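Local coordinates for protein adenosine kinase (Sinorhizobium meliloti, PDB 3UBO) that probably phosphorylates adenosine by transferring a phosphate from ATP, as a kinase of the pfkB family that binds adenosine and ADP in separate pockets, at residues I311-I314 with P318-S321; N304-I309 with V320-A325; V8-N13 with G64-G69; S117-T122 with D274-G279. One frame throughout, in Å; residues are numbered along the deposited sequence.

In the fold
Interactions 3 and 4 are buried, whereas interaction 1 is only partly so. Interaction 2 is largely buried but has an exposed edge at I309. Interaction 3 packs strand 6-11 of the central parallel sheet against helix 62-73 beside adenosine, and interaction 4 sets strand 116-121 of the mixed sheet against the turn leading into helix 278-290. Interaction 2 packs helix 296-311 on the start of helix 322-336, and interaction 1 bridges the loop between them; they share V320 and S321. Both are loose, interaction 2 wholly aliphatic and interaction 1 made by an amide end on carbon atoms, while T10, D274 and T276 bring polar groups into the deeper pair. Interactions 1, 2 and 4 touch ADP.

Interaction 1: residues I311-I314 with P318-S321; sequences IGQI and PLVS. With ADP (adenosine-5'-diphosphate), chain D.
Q313 meets P318 and L319 across the loop between helix 296-311 and helix 322-336. The two segments are separated by only three residues, and this one side chain carries their contact. Along 311-314, I311 comes first and turns the other way, to the nucleotide. Its CG1 lies beside the backbone N and opposite the carbonyl carbon (chi1 -66°), and the extended second torsion carries CD1 out over the face of the purine, 3.3 Å from N9 of ADP. The same side chain rests on L269, V272 and A278, and its backbone is hydrogen-bonded to D274, so an apolar group, packed from behind, lies against this face of the adenine. Beyond G312, Q313 projects toward 318-321, its chain extended about CB-CG (chi2 -171°) with CD anti to CA. Its amide nitrogen ends between two neighbours: NE2 is 4.3 Å from CA of P318 and equally 4.3 Å from CG of L319. No hydrogen bond crosses the gap, and the amide makes only loose van der Waals contact there, through NE2. I314 closes the segment by packing on D274 and on L319 of the second subunit, which places this loop at the dimer interface. On the other arm, the P318 ring leans on L281, its carbonyl accepts from Q99 NE2, and S321 caps the following helix. The arrangement belongs to the nucleotide site of a ribokinase-like, pfkB-family kinase, where I311, at the end of helix 296-311, lies against the purine and the chain then turns away toward helix 322-336.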
loop_
_atom_site.group_PDB
_atom_site.type_symbol
_atom_site.label_atom_id
_atom_site.label_comp_id
_atom_site.label_asym_id
_atom_site.label_seq_id
_atom_site.Cartn_x
_atom_site.Cartn_y
_atom_site.Cartn_z
ATOM N N ILE A 311 9.237 9.168 -6.703
ATOM C CA ILE A 311 8.378 10.337 -6.659
ATOM C C ILE A 311 7.164 10.168 -7.617
ATOM O O ILE A 311 6.150 10.833 -7.468
ATOM C CB ILE A 311 9.149 11.606 -7.137
ATOM C CG1 ILE A 311 10.289 12.022 -6.195
ATOM C CG2 ILE A 311 8.188 12.806 -7.354
ATOM C CD1 ILE A 311 10.783 13.502 -6.515
ATOM N N GLY A 312 7.273 9.290 -8.600
ATOM C CA GLY A 312 6.088 8.932 -9.356
ATOM C C GLY A 312 5.244 7.869 -8.634
ATOM O O GLY A 312 4.730 6.963 -9.277
ATOM N N GLN A 313 5.083 7.939 -7.308
ATOM C CA GLN A 313 4.472 6.787 -6.631
ATOM C C GLN A 313 3.943 7.174 -5.271
ATOM O O GLN A 313 4.617 7.874 -4.508
ATOM C CB GLN A 313 5.560 5.746 -6.372
ATOM C CG GLN A 313 5.167 4.322 -6.489
ATOM C CD GLN A 313 6.310 3.454 -5.992
ATOM O OE1 GLN A 313 6.892 3.772 -4.957
ATOM N NE2 GLN A 313 6.618 2.344 -6.700
ATOM N N ILE A 314 2.750 6.705 -4.937
ATOM C CA ILE A 314 2.287 6.828 -3.551
ATOM C C ILE A 314 3.121 5.763 -2.991
ATOM O O ILE A 314 3.053 4.650 -3.496
ATOM C CB ILE A 314 0.774 6.478 -3.383
ATOM C CG1 ILE A 314 -0.059 7.750 -3.524
ATOM C CG2 ILE A 314 0.502 5.831 -2.053
ATOM C CD1 ILE A 314 0.411 8.836 -2.629
ATOM N N PRO A 318 10.563 1.326 -4.166
ATOM C CA PRO A 318 10.361 0.591 -5.442
ATOM C C PRO A 318 9.870 -0.787 -5.123
ATOM O O PRO A 318 10.472 -1.388 -4.306
ATOM C CB PRO A 318 11.788 0.444 -5.986
ATOM C CG PRO A 318 12.690 0.694 -4.692
ATOM C CD PRO A 318 11.955 1.779 -3.986
ATOM N N LEU A 319 8.823 -1.294 -5.714
ATOM C CA LEU A 319 8.308 -2.608 -5.321
ATOM C C LEU A 319 8.791 -3.719 -6.262
ATOM O O LEU A 319 8.332 -4.897 -6.199
ATOM C CB LEU A 319 6.775 -2.572 -5.301
ATOM C CG LEU A 319 6.210 -1.383 -4.504
ATOM C CD1 LEU A 319 4.656 -1.251 -4.717
ATOM C CD2 LEU A 319 6.612 -1.435 -2.979
ATOM N N VAL A 320 9.698 -3.320 -7.155
ATOM C CA VAL A 320 10.364 -4.238 -8.078
ATOM C C VAL A 320 11.781 -3.684 -8.275
ATOM O O VAL A 320 12.000 -2.434 -8.175
ATOM C CB VAL A 320 9.620 -4.367 -9.437
ATOM C CG1 VAL A 320 8.206 -5.000 -9.250
ATOM C CG2 VAL A 320 9.577 -3.012 -10.122
ATOM N N SER A 321 12.729 -4.613 -8.501
ATOM C CA SER A 321 14.121 -4.284 -8.816
ATOM C C SER A 321 14.292 -3.036 -9.776
ATOM O O SER A 321 13.938 -3.110 -10.979
ATOM C CB SER A 321 14.745 -5.520 -9.467
ATOM O OG SER A 321 15.908 -5.158 -10.197
HETATM P PB ADP D . 14.095 15.836 0.099
HETATM O O1B ADP D . 13.311 16.793 1.205
HETATM O O2B ADP D . 15.471 15.037 0.633
HETATM O O3B ADP D . 13.169 14.824 -0.474
HETATM P PA ADP D . 14.883 17.304 -2.509
HETATM O O1A ADP D . 13.960 18.631 -2.827
HETATM O O2A ADP D . 16.299 17.653 -2.623
HETATM O O3A ADP D . 14.410 17.143 -0.896
HETATM O "O5'" ADP D . 14.627 15.976 -3.506
HETATM C "C5'" ADP D . 15.431 14.812 -3.352
HETATM C "C4'" ADP D . 15.782 14.142 -4.721
HETATM O "O4'" ADP D . 14.670 13.482 -5.493
HETATM C "C3'" ADP D . 16.425 15.083 -5.873
HETATM O "O3'" ADP D . 17.747 15.569 -5.735
HETATM C "C2'" ADP D . 15.939 14.499 -7.194
HETATM O "O2'" ADP D . 16.725 13.536 -7.910
HETATM C "C1'" ADP D . 14.548 14.110 -6.781
HETATM N N9 ADP D . 13.554 15.225 -6.847
HETATM C C8 ADP D . 13.043 15.988 -5.821
HETATM N N7 ADP D . 12.096 16.959 -6.356
HETATM C C5 ADP D . 12.057 16.784 -7.769
HETATM C C6 ADP D . 11.278 17.449 -8.831
HETATM N N6 ADP D . 10.303 18.500 -8.480
HETATM N N1 ADP D . 11.422 17.042 -10.121
HETATM C C2 ADP D . 12.295 15.992 -10.457
HETATM N N3 ADP D . 13.078 15.340 -9.435
HETATM C C4 ADP D . 12.932 15.732 -8.107
#

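Interaction 2: residues N304-I309 with V320-A325; sequences NLAAGI and VSLATA. With ADP (adenosine-5'-diphosphate), chain D.
A single side chain, L322, makes both of the nearest contacts between the two helices, each a loose one, splitting its two methyl groups between two residues of helix 296-311. CD1 reaches A306, 4.3 Å from CB, and CD2 meets CG2 of I309, also at 4.3 Å. A306 and I309 stand three residues apart, so the forked end of L322 spans nearly one turn of the helix. L322 points toward helix 296-311, and its extended second torsion (chi2 -152°) carries the methyls on to it. I309 points toward the leucine from an exposed edge of the contact, whereas A306 and L322 are buried. The start of the second helix is fixed by S321: its OG accepts from N of T324 at 3.0 Å, nearly straight at 170°, and its carbonyl O takes the N-H of A325. S72 adds an outside anchor through its backbone to A323 and a weak bond from its hydroxyl to the carbonyl of V320. Helix 296-311 serves two neighbours: A307 points away from L322, and together with N304 it belongs to the ADP pocket. Between the two segments no polar atom bonds across, and the contact is wholly aliphatic. It therefore lacks the directional grip of hydrogen bonds: L322 is placed by shape and packing alone across this contact, and the S321 cap secures the backbone that carries it.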
loop_
_atom_site.group_PDB
_atom_site.type_symbol
_atom_site.label_atom_id
_atom_site.label_comp_id
_atom_site.label_asym_id
_atom_site.label_seq_id
_atom_site.Cartn_x
_atom_site.Cartn_y
_atom_site.Cartn_z
ATOM N N ASN A 304 19.751 10.942 -8.772
ATOM C CA ASN A 304 18.540 11.530 -9.292
ATOM C C ASN A 304 17.666 10.483 -9.972
ATOM O O ASN A 304 16.494 10.392 -9.704
ATOM C CB ASN A 304 18.879 12.683 -10.173
ATOM C CG ASN A 304 19.686 13.709 -9.457
ATOM O OD1 ASN A 304 20.875 13.828 -9.703
ATOM N ND2 ASN A 304 19.070 14.445 -8.548
ATOM N N LEU A 305 18.264 9.637 -10.801
ATOM C CA LEU A 305 17.519 8.547 -11.428
ATOM C C LEU A 305 16.624 7.784 -10.438
ATOM O O LEU A 305 15.467 7.489 -10.738
ATOM C CB LEU A 305 18.476 7.576 -12.123
ATOM C CG LEU A 305 17.875 6.249 -12.590
ATOM C CD1 LEU A 305 16.933 6.469 -13.764
ATOM C CD2 LEU A 305 18.971 5.260 -12.956
ATOM N N ALA A 306 17.169 7.468 -9.266
ATOM C CA ALA A 306 16.458 6.676 -8.230
ATOM C C ALA A 306 15.412 7.502 -7.491
ATOM O O ALA A 306 14.307 7.029 -7.308
ATOM C CB ALA A 306 17.423 6.060 -7.252
ATOM N N ALA A 307 15.785 8.714 -7.073
ATOM C CA ALA A 307 14.869 9.659 -6.496
ATOM C C ALA A 307 13.583 9.776 -7.368
ATOM O O ALA A 307 12.429 9.545 -6.908
ATOM C CB ALA A 307 15.572 10.985 -6.358
ATOM N N GLY A 308 13.801 10.106 -8.637
ATOM C CA GLY A 308 12.735 10.498 -9.522
ATOM C C GLY A 308 11.769 9.366 -9.747
ATOM O O GLY A 308 10.602 9.606 -9.739
ATOM N N ILE A 309 12.234 8.132 -9.927
ATOM C CA ILE A 309 11.327 6.998 -10.045
ATOM C C ILE A 309 10.371 6.856 -8.851
ATOM O O ILE A 309 9.213 6.453 -9.022
ATOM C CB ILE A 309 12.080 5.668 -10.221
ATOM C CG1 ILE A 309 12.747 5.640 -11.610
ATOM C CG2 ILE A 309 11.136 4.437 -9.935
ATOM C CD1 ILE A 309 13.541 4.354 -11.947
ATOM N N VAL A 320 9.698 -3.320 -7.155
ATOM C CA VAL A 320 10.364 -4.238 -8.078
ATOM C C VAL A 320 11.781 -3.684 -8.275
ATOM O O VAL A 320 12.000 -2.434 -8.175
ATOM C CB VAL A 320 9.620 -4.367 -9.437
ATOM C CG1 VAL A 320 8.206 -5.000 -9.250
ATOM C CG2 VAL A 320 9.577 -3.012 -10.122
ATOM N N SER A 321 12.729 -4.613 -8.501
ATOM C CA SER A 321 14.121 -4.284 -8.816
ATOM C C SER A 321 14.292 -3.036 -9.776
ATOM O O SER A 321 13.938 -3.110 -10.979
ATOM C CB SER A 321 14.745 -5.520 -9.467
ATOM O OG SER A 321 15.908 -5.158 -10.197
ATOM N N LEU A 322 14.801 -1.905 -9.278
ATOM C CA LEU A 322 15.177 -0.818 -10.195
ATOM C C LEU A 322 16.275 -1.234 -11.194
ATOM O O LEU A 322 16.381 -0.698 -12.295
ATOM C CB LEU A 322 15.732 0.371 -9.439
ATOM C CG LEU A 322 14.747 1.087 -8.546
ATOM C CD1 LEU A 322 15.130 2.617 -8.380
ATOM C CD2 LEU A 322 13.381 0.884 -9.210
ATOM N N ALA A 323 17.154 -2.146 -10.783
ATOM C CA ALA A 323 18.130 -2.644 -11.750
ATOM C C ALA A 323 17.374 -3.076 -13.046
ATOM O O ALA A 323 17.542 -2.438 -14.111
ATOM C CB ALA A 323 18.977 -3.800 -11.135
ATOM N N THR A 324 16.532 -4.111 -12.915
ATOM C CA THR A 324 15.755 -4.694 -13.992
ATOM C C THR A 324 14.735 -3.753 -14.714
ATOM O O THR A 324 14.561 -3.835 -15.923
ATOM C CB THR A 324 15.014 -5.945 -13.475
ATOM O OG1 THR A 324 15.925 -7.041 -13.465
ATOM C CG2 THR A 324 13.773 -6.323 -14.367
ATOM N N ALA A 325 14.053 -2.900 -13.952
ATOM C CA ALA A 325 13.077 -1.990 -14.491
ATOM C C ALA A 325 13.775 -0.888 -15.250
ATOM O O ALA A 325 13.375 -0.592 -16.405
ATOM C CB ALA A 325 12.159 -1.395 -13.397
HETATM P PB ADP D . 14.095 15.836 0.099
HETATM O O1B ADP D . 13.311 16.793 1.205
HETATM O O2B ADP D . 15.471 15.037 0.633
HETATM O O3B ADP D . 13.169 14.824 -0.474
HETATM P PA ADP D . 14.883 17.304 -2.509
HETATM O O1A ADP D . 13.960 18.631 -2.827
HETATM O O2A ADP D . 16.299 17.653 -2.623
HETATM O O3A ADP D . 14.410 17.143 -0.896
HETATM O "O5'" ADP D . 14.627 15.976 -3.506
HETATM C "C5'" ADP D . 15.431 14.812 -3.352
HETATM C "C4'" ADP D . 15.782 14.142 -4.721
HETATM O "O4'" ADP D . 14.670 13.482 -5.493
HETATM C "C3'" ADP D . 16.425 15.083 -5.873
HETATM O "O3'" ADP D . 17.747 15.569 -5.735
HETATM C "C2'" ADP D . 15.939 14.499 -7.194
HETATM O "O2'" ADP D . 16.725 13.536 -7.910
HETATM C "C1'" ADP D . 14.548 14.110 -6.781
HETATM N N9 ADP D . 13.554 15.225 -6.847
HETATM C C8 ADP D . 13.043 15.988 -5.821
HETATM N N7 ADP D . 12.096 16.959 -6.356
HETATM C C5 ADP D . 12.057 16.784 -7.769
HETATM C C6 ADP D . 11.278 17.449 -8.831
HETATM N N6 ADP D . 10.303 18.500 -8.480
HETATM N N1 ADP D . 11.422 17.042 -10.121
HETATM C C2 ADP D . 12.295 15.992 -10.457
HETATM N N3 ADP D . 13.078 15.340 -9.435
HETATM C C4 ADP D . 12.932 15.732 -8.107
#

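Interaction 3: residues V8-N13 with G64-G69; sequences VLTIGN and GNTAAG. With ADN (adenosine), chain C.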
loop_
_atom_site.group_PDB
_atom_site.type_symbol
_atom_site.label_atom_id
_atom_site.label_comp_id
_atom_site.label_asym_id
_atom_site.label_seq_id
_atom_site.Cartn_x
_atom_site.Cartn_y
_atom_site.Cartn_z
ATOM N N VAL A 8 26.285 -1.660 1.369
ATOM C CA VAL A 8 25.713 -0.748 2.374
ATOM C C VAL A 8 24.905 -1.331 3.518
ATOM O O VAL A 8 23.967 -2.184 3.334
ATOM C CB VAL A 8 24.827 0.353 1.796
ATOM C CG1 VAL A 8 24.795 1.509 2.799
ATOM C CG2 VAL A 8 25.330 0.796 0.384
ATOM N N LEU A 9 25.272 -0.815 4.690
ATOM C CA LEU A 9 24.512 -1.030 5.910
ATOM C C LEU A 9 23.787 0.267 6.373
ATOM O O LEU A 9 24.391 1.370 6.515
ATOM C CB LEU A 9 25.411 -1.582 6.995
ATOM C CG LEU A 9 24.923 -1.683 8.452
ATOM C CD1 LEU A 9 23.869 -2.793 8.618
ATOM C CD2 LEU A 9 26.096 -1.930 9.397
ATOM N N THR A 10 22.481 0.133 6.587
ATOM C CA THR A 10 21.761 1.278 7.150
ATOM C C THR A 10 21.172 1.003 8.534
ATOM O O THR A 10 20.744 -0.130 8.844
ATOM C CB THR A 10 20.713 1.932 6.179
ATOM O OG1 THR A 10 19.491 1.166 6.195
ATOM C CG2 THR A 10 21.278 1.998 4.757
ATOM N N ILE A 11 21.224 2.064 9.343
ATOM C CA ILE A 11 20.679 2.088 10.686
ATOM C C ILE A 11 19.768 3.303 10.827
ATOM O O ILE A 11 20.163 4.452 10.514
ATOM C CB ILE A 11 21.785 2.101 11.795
ATOM C CG1 ILE A 11 22.697 0.882 11.672
ATOM C CG2 ILE A 11 21.167 2.110 13.226
ATOM C CD1 ILE A 11 23.464 0.588 12.962
ATOM N N GLY A 12 18.537 3.025 11.255
ATOM C CA GLY A 12 17.481 4.027 11.272
ATOM C C GLY A 12 16.206 3.530 11.958
ATOM O O GLY A 12 16.034 2.329 12.194
ATOM N N ASN A 13 15.325 4.466 12.293
ATOM C CA ASN A 13 14.028 4.179 12.886
ATOM C C ASN A 13 13.173 3.298 12.002
ATOM O O ASN A 13 12.791 3.700 10.888
ATOM C CB ASN A 13 13.353 5.508 13.034
ATOM C CG ASN A 13 13.922 6.270 14.113
ATOM O OD1 ASN A 13 14.194 5.677 15.170
ATOM N ND2 ASN A 13 14.152 7.555 13.914
ATOM N N GLY A 64 15.651 2.831 6.206
ATOM C CA GLY A 64 15.227 1.520 5.748
ATOM C C GLY A 64 14.945 1.539 4.261
ATOM O O GLY A 64 15.008 0.489 3.593
ATOM N N ASN A 65 14.634 2.745 3.752
ATOM C CA ASN A 65 14.246 2.935 2.391
ATOM C C ASN A 65 15.539 2.897 1.583
ATOM O O ASN A 65 15.648 2.198 0.562
ATOM C CB ASN A 65 13.508 4.288 2.225
ATOM C CG ASN A 65 12.059 4.270 2.753
ATOM O OD1 ASN A 65 11.409 3.190 2.884
ATOM N ND2 ASN A 65 11.543 5.485 3.034
ATOM N N THR A 66 16.529 3.635 2.078
ATOM C CA THR A 66 17.791 3.771 1.396
ATOM C C THR A 66 18.396 2.363 1.238
ATOM O O THR A 66 19.041 2.090 0.267
ATOM C CB THR A 66 18.718 4.677 2.175
ATOM O OG1 THR A 66 18.206 6.026 2.213
ATOM C CG2 THR A 66 20.014 4.664 1.541
ATOM N N ALA A 67 18.148 1.436 2.160
ATOM C CA ALA A 67 18.642 0.035 1.994
ATOM C C ALA A 67 17.842 -0.872 1.055
ATOM O O ALA A 67 18.441 -1.701 0.340
ATOM C CB ALA A 67 18.844 -0.696 3.379
ATOM N N ALA A 68 16.493 -0.771 1.091
ATOM C CA ALA A 68 15.658 -1.347 0.009
ATOM C C ALA A 68 16.112 -0.730 -1.333
ATOM O O ALA A 68 16.147 -1.441 -2.309
ATOM C CB ALA A 68 14.132 -1.163 0.215
ATOM N N GLY A 69 16.537 0.536 -1.330
ATOM C CA GLY A 69 17.088 1.195 -2.524
ATOM C C GLY A 69 18.301 0.535 -3.189
ATOM O O GLY A 69 18.240 0.109 -4.363
HETATM O "O5'" ADN C . 11.865 10.644 3.989
HETATM C "C5'" ADN C . 11.023 9.490 3.613
HETATM C "C4'" ADN C . 10.662 8.541 4.807
HETATM O "O4'" ADN C . 10.805 9.161 6.090
HETATM C "C3'" ADN C . 9.325 7.648 4.977
HETATM O "O3'" ADN C . 9.047 6.469 4.261
HETATM C "C2'" ADN C . 9.238 7.464 6.529
HETATM O "O2'" ADN C . 9.060 6.110 6.997
HETATM C "C1'" ADN C . 10.473 8.145 6.969
HETATM N N9 ADN C . 10.306 8.764 8.319
HETATM C C8 ADN C . 9.352 9.693 8.827
HETATM N N7 ADN C . 9.716 10.082 10.144
HETATM C C5 ADN C . 10.907 9.395 10.439
HETATM C C6 ADN C . 11.729 9.356 11.599
HETATM N N6 ADN C . 11.436 10.147 12.764
HETATM N N1 ADN C . 12.906 8.523 11.565
HETATM C C2 ADN C . 13.223 7.760 10.395
HETATM N N3 ADN C . 12.433 7.770 9.219
HETATM C C4 ADN C . 11.275 8.581 9.285
#
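T10, on strand 8-11, rests against G64, T66 and A67 of helix 62-73, which runs almost antiparallel to the strand at 161°, with the axes 7.7 Å apart. The first helical residue of the segment, G64, has no side chain and brings its backbone up beside the threonine: its N is 4.2 Å from T10 OG1. That hydroxyl is tucked between the backbone N and carbonyl carbon of its own residue (chi1 81°), and its hydrogen-bond partner is the carbonyl O of A63, just before the segment. N65 points away from the strand into the adenosine site, where its ND2 donates to O3' of adenosine at 3.0 Å, with an angle of 156°. The amide is also bonded at ND2 to D280 OD2 and at OD1 to R317 NE, so its rotation is well determined. T66 turns a methyl to the strand, CG2 lying 4.4 Å from CG2 of T10, while its hydroxyl bonds to the carbonyl O of D280. A67 is the residue of the helix segment whose CA comes nearest to that of T10, and its CB lies 3.4 Å from T10 OG1 and 3.9 Å from T10 CG2. Past the strand, N13 reaches the other end of the nucleoside: ND2 donates to N1 of the base at 2.8 Å and also bonds to the carbonyl O of Y160. Between the two segments the packing is van der Waals, while the T10-A63 bond ties the strand to the same helix. The buried hydroxyls are satisfied by backbone carbonyls, and the polar bonds to adenosine come from N13 at the base and N65 at the ribose.

Interaction 4: residues S117-T122 with D274-G279; sequences SMIFVT and DTTGAG. With ADP (adenosine-5'-diphosphate), chain D.
V121 and I119 of strand 117-121 pack on an Asx turn formed by D274 and T276, within the D-T-T-G-A-G sequence characteristic of pfkB-family kinases. In the first shell, V121 and D274 cross at about a right angle, and both valine methyls lie near one carboxylate oxygen: D274 OD1 is 3.5 Å from V121 CG2 and 3.7 Å from CG1. I119 and T276 meet tip to tip, with CG2 of the isoleucine 3.7 Å from OG1 of the threonine. The next shell holds these polar groups. D274 OD1 accepts twice from T276: from OG1 at 2.9 Å on the syn side, only 16° out of the carboxylate plane, and from the backbone N at 3.1 Å, well above that plane (66°). The aspartate CG lies opposite its backbone N (chi1 177°), which folds OD1 back over the turn, while OD2 accepts from G315 N. Both carboxylate oxygens are therefore engaged in a buried setting. Farther out, I119 and V121 lean on strand 16-21, and T276 touches R127 and adenosine. A type II turn from T275 to A278 overlaps the Asx turn, with G277 as N-cap of helix 278-290. The turn delivers the helix start to the diphosphate, consistent with the anion hole of this family: CA of G279 lies 3.4 Å from O2B of ADP.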
loop_
_atom_site.group_PDB
_atom_site.type_symbol
_atom_site.label_atom_id
_atom_site.label_comp_id
_atom_site.label_asym_id
_atom_site.label_seq_id
_atom_site.Cartn_x
_atom_site.Cartn_y
_atom_site.Cartn_z
ATOM N N SER A 117 4.106 6.152 10.986
ATOM C CA SER A 117 4.083 7.550 10.627
ATOM C C SER A 117 2.877 7.878 9.759
ATOM O O SER A 117 2.569 7.164 8.773
ATOM C CB SER A 117 5.398 7.938 9.973
ATOM O OG SER A 117 5.436 9.298 9.630
HETATM N N MSE A 118 2.173 8.930 10.189
HETATM C CA MSE A 118 0.941 9.394 9.534
HETATM C C MSE A 118 1.399 10.340 8.503
HETATM O O MSE A 118 1.753 11.465 8.841
HETATM C CB MSE A 118 0.059 10.236 10.479
HETATM C CG MSE A 118 -0.692 9.581 11.647
HETATM SE SE MSE A 118 -1.136 7.653 11.587
HETATM C CE MSE A 118 -1.502 7.676 9.683
ATOM N N ILE A 119 1.398 9.903 7.246
ATOM C CA ILE A 119 1.915 10.745 6.176
ATOM C C ILE A 119 0.827 11.325 5.275
ATOM O O ILE A 119 0.171 10.594 4.537
ATOM C CB ILE A 119 2.993 10.003 5.326
ATOM C CG1 ILE A 119 4.174 9.541 6.212
ATOM C CG2 ILE A 119 3.443 10.866 4.140
ATOM C CD1 ILE A 119 5.326 8.805 5.496
ATOM N N PHE A 120 0.692 12.645 5.338
ATOM C CA PHE A 120 -0.250 13.395 4.543
ATOM C C PHE A 120 0.364 14.064 3.312
ATOM O O PHE A 120 1.137 15.012 3.444
ATOM C CB PHE A 120 -0.955 14.455 5.404
ATOM C CG PHE A 120 -1.740 13.865 6.568
ATOM C CD1 PHE A 120 -2.967 13.214 6.342
ATOM C CD2 PHE A 120 -1.256 13.973 7.880
ATOM C CE1 PHE A 120 -3.692 12.657 7.419
ATOM C CE2 PHE A 120 -1.937 13.434 8.965
ATOM C CZ PHE A 120 -3.153 12.733 8.757
ATOM N N VAL A 121 -0.025 13.607 2.119
ATOM C CA VAL A 121 0.484 14.140 0.877
ATOM C C VAL A 121 -0.422 15.251 0.314
ATOM O O VAL A 121 -1.598 15.049 0.108
ATOM C CB VAL A 121 0.669 13.011 -0.160
ATOM C CG1 VAL A 121 1.515 13.495 -1.339
ATOM C CG2 VAL A 121 1.337 11.815 0.455
ATOM N N THR A 122 0.117 16.429 0.048
ATOM C CA THR A 122 -0.694 17.452 -0.587
ATOM C C THR A 122 -0.686 17.416 -2.103
ATOM O O THR A 122 -0.067 16.544 -2.708
ATOM C CB THR A 122 -0.395 18.844 -0.026
ATOM O OG1 THR A 122 1.019 19.019 0.166
ATOM C CG2 THR A 122 -1.120 18.978 1.306
ATOM N N ASP A 274 4.194 11.808 -5.204
ATOM C CA ASP A 274 4.488 11.773 -3.779
ATOM C C ASP A 274 5.996 11.876 -3.624
ATOM O O ASP A 274 6.728 10.967 -3.953
ATOM C CB ASP A 274 3.915 10.487 -3.154
ATOM C CG ASP A 274 4.252 10.334 -1.668
ATOM O OD1 ASP A 274 4.540 11.343 -0.971
ATOM O OD2 ASP A 274 4.271 9.147 -1.184
ATOM N N THR A 275 6.431 13.013 -3.126
ATOM C CA THR A 275 7.813 13.247 -2.732
ATOM C C THR A 275 8.401 12.313 -1.631
ATOM O O THR A 275 9.603 12.077 -1.559
ATOM C CB THR A 275 7.938 14.707 -2.340
ATOM O OG1 THR A 275 8.379 15.371 -3.481
ATOM C CG2 THR A 275 8.926 14.956 -1.290
ATOM N N THR A 276 7.567 11.794 -0.762
ATOM C CA THR A 276 8.011 10.833 0.219
ATOM C C THR A 276 9.015 9.834 -0.357
ATOM O O THR A 276 8.753 9.192 -1.395
ATOM C CB THR A 276 6.776 10.094 0.794
ATOM O OG1 THR A 276 6.035 11.042 1.550
ATOM C CG2 THR A 276 7.157 8.913 1.651
ATOM N N GLY A 277 10.172 9.747 0.274
ATOM C CA GLY A 277 11.172 8.767 -0.074
ATOM C C GLY A 277 12.265 9.177 -1.023
ATOM O O GLY A 277 13.105 8.377 -1.347
ATOM N N ALA A 278 12.248 10.418 -1.470
ATOM C CA ALA A 278 13.171 10.880 -2.479
ATOM C C ALA A 278 14.597 10.909 -1.970
ATOM O O ALA A 278 15.405 10.115 -2.367
ATOM C CB ALA A 278 12.766 12.219 -2.948
ATOM N N GLY A 279 14.900 11.831 -1.081
ATOM C CA GLY A 279 16.227 11.908 -0.529
ATOM C C GLY A 279 16.751 10.555 -0.138
ATOM O O GLY A 279 17.925 10.321 -0.164
HETATM P PB ADP D . 14.095 15.836 0.099
HETATM O O1B ADP D . 13.311 16.793 1.205
HETATM O O2B ADP D . 15.471 15.037 0.633
HETATM O O3B ADP D . 13.169 14.824 -0.474
HETATM P PA ADP D . 14.883 17.304 -2.509
HETATM O O1A ADP D . 13.960 18.631 -2.827
HETATM O O2A ADP D . 16.299 17.653 -2.623
HETATM O O3A ADP D . 14.410 17.143 -0.896
HETATM O "O5'" ADP D . 14.627 15.976 -3.506
HETATM C "C5'" ADP D . 15.431 14.812 -3.352
HETATM C "C4'" ADP D . 15.782 14.142 -4.721
HETATM O "O4'" ADP D . 14.670 13.482 -5.493
HETATM C "C3'" ADP D . 16.425 15.083 -5.873
HETATM O "O3'" ADP D . 17.747 15.569 -5.735
HETATM C "C2'" ADP D . 15.939 14.499 -7.194
HETATM O "O2'" ADP D . 16.725 13.536 -7.910
HETATM C "C1'" ADP D . 14.548 14.110 -6.781
HETATM N N9 ADP D . 13.554 15.225 -6.847
HETATM C C8 ADP D . 13.043 15.988 -5.821
HETATM N N7 ADP D . 12.096 16.959 -6.356
HETATM C C5 ADP D . 12.057 16.784 -7.769
HETATM C C6 ADP D . 11.278 17.449 -8.831
HETATM N N6 ADP D . 10.303 18.500 -8.480
HETATM N N1 ADP D . 11.422 17.042 -10.121
HETATM C C2 ADP D . 12.295 15.992 -10.457
HETATM N N3 ADP D . 13.078 15.340 -9.435
HETATM C C4 ADP D . 12.932 15.732 -8.107
#